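Local coordinates for protein glutathione S-transferase (PDB 1F2E) that binds glutathione and probably transfers it to electrophilic substrates, at residues E127-K130 against N131-A135. Numbering follows the deposited sequence.
Sequences ESVK and NHLAA
V129 and L133, one helical turn apart, run alongside each other off one face of the helix, with CG1 of V129 packed 3.8 Å from CD1 of L133. L133 also leans back over the preceding turn: with CG beside its own backbone N (chi1 -74°), its CG comes to 3.2 Å from V129 O. That oxygen is already engaged, accepting the amide hydrogen of L133 over 2.9 Å between L133 N and V129 O. On the next face round, the H132 ring sits by S128. CD2 of H132 lies 3.3 Å from S128 O, an oblique approach, and 3.9 Å from S128 OG, which is turned beside the serine's carbonyl carbon, opposite N (chi1 -178°), and so comes by the ring. S128 O also accepts the backbone bond from H132 N, at 3.1 Å. Two more i to i+4 bonds, from N131 N to E127 O and from A134 N to K130 O, complete the regular alpha-helical turn. E127 and N131 point out to the exposed side; K130, also exposed, runs extended. The H132 ring also meets F100, their planes at about 75°; an alanine in place of H132 would probably leave F100 without that ring partner and S128 O and OG without the CD2 contact. The whole piece belongs to helix 119-141 of the all-helical C-terminal domain; H132 does not line the glutathione pocket, though its side chain lies about 9 Å from a bound glutathione. The buried side faces helix 89-113, where V129 rests on F109 and L112, L133 on F105 and S128 on A108, while from loops I170 meets V129 and L133, and Y175 meets K130 and L133.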
loop_
_atom_site.group_PDB
_atom_site.type_symbol
_atom_site.label_atom_id
_atom_site.label_comp_id
_atom_site.label_asym_id
_atom_site.label_seq_id
_atom_site.Cartn_x
_atom_site.Cartn_y
_atom_site.Cartn_z
ATOM N N GLU A 127 -14.614 3.650 -14.643
ATOM C CA GLU A 127 -14.327 5.076 -14.665
ATOM C C GLU A 127 -13.122 5.404 -13.782
ATOM O O GLU A 127 -12.298 6.247 -14.145
ATOM C CB GLU A 127 -15.549 5.878 -14.211
ATOM C CG GLU A 127 -15.266 7.365 -14.014
ATOM C CD GLU A 127 -16.514 8.170 -13.694
ATOM O OE1 GLU A 127 -17.565 7.559 -13.380
ATOM O OE2 GLU A 127 -16.439 9.415 -13.752
ATOM N N SER A 128 -13.014 4.738 -12.632
ATOM C CA SER A 128 -11.883 4.968 -11.729
ATOM C C SER A 128 -10.579 4.453 -12.362
ATOM O O SER A 128 -9.541 5.123 -12.304
ATOM C CB SER A 128 -12.115 4.276 -10.385
ATOM O OG SER A 128 -11.035 4.541 -9.503
ATOM N N VAL A 129 -10.630 3.265 -12.958
ATOM C CA VAL A 129 -9.455 2.716 -13.629
ATOM C C VAL A 129 -9.037 3.660 -14.756
ATOM O O VAL A 129 -7.851 3.935 -14.930
ATOM C CB VAL A 129 -9.729 1.296 -14.214
ATOM C CG1 VAL A 129 -8.521 0.807 -15.030
ATOM C CG2 VAL A 129 -10.003 0.320 -13.074
ATOM N N LYS A 130 -10.009 4.177 -15.504
ATOM C CA LYS A 130 -9.701 5.096 -16.596
ATOM C C LYS A 130 -9.081 6.386 -16.088
ATOM O O LYS A 130 -8.183 6.936 -16.719
ATOM C CB LYS A 130 -10.955 5.451 -17.406
ATOM C CG LYS A 130 -11.437 4.367 -18.351
ATOM C CD LYS A 130 -12.577 4.895 -19.194
ATOM C CE LYS A 130 -13.169 3.829 -20.075
ATOM N NZ LYS A 130 -14.313 4.382 -20.848
ATOM N N ASN A 131 -9.565 6.874 -14.952
ATOM C CA ASN A 131 -9.035 8.110 -14.392
ATOM C C ASN A 131 -7.583 7.945 -13.975
ATOM O O ASN A 131 -6.785 8.864 -14.125
ATOM C CB ASN A 131 -9.874 8.569 -13.198
ATOM C CG ASN A 131 -9.513 9.973 -12.746
ATOM O OD1 ASN A 131 -8.585 10.171 -11.969
ATOM N ND2 ASN A 131 -10.244 10.959 -13.253
ATOM N N HIS A 132 -7.235 6.778 -13.445
ATOM C CA HIS A 132 -5.854 6.544 -13.047
ATOM C C HIS A 132 -5.015 6.386 -14.314
ATOM O O HIS A 132 -3.899 6.924 -14.410
ATOM C CB HIS A 132 -5.737 5.277 -12.203
ATOM C CG HIS A 132 -6.201 5.438 -10.790
ATOM N ND1 HIS A 132 -5.617 6.325 -9.910
ATOM C CD2 HIS A 132 -7.164 4.792 -10.090
ATOM C CE1 HIS A 132 -6.196 6.214 -8.729
ATOM N NE2 HIS A 132 -7.138 5.290 -8.810
ATOM N N LEU A 133 -5.554 5.658 -15.290
ATOM C CA LEU A 133 -4.827 5.445 -16.535
ATOM C C LEU A 133 -4.485 6.782 -17.195
ATOM O O LEU A 133 -3.357 6.987 -17.629
ATOM C CB LEU A 133 -5.632 4.552 -17.494
ATOM C CG LEU A 133 -5.674 3.066 -17.117
ATOM C CD1 LEU A 133 -6.650 2.324 -18.020
ATOM C CD2 LEU A 133 -4.274 2.460 -17.224
ATOM N N ALA A 134 -5.447 7.698 -17.252
ATOM C CA ALA A 134 -5.190 9.006 -17.860
ATOM C C ALA A 134 -4.063 9.745 -17.127
ATOM O O ALA A 134 -3.162 10.300 -17.764
ATOM C CB ALA A 134 -6.467 9.856 -17.859
ATOM N N ALA A 135 -4.110 9.750 -15.795
ATOM C CA ALA A 135 -3.083 10.431 -14.998
ATOM C C ALA A 135 -1.729 9.771 -15.201
ATOM O O ALA A 135 -0.718 10.452 -15.375
ATOM C CB ALA A 135 -3.453 10.412 -13.513
#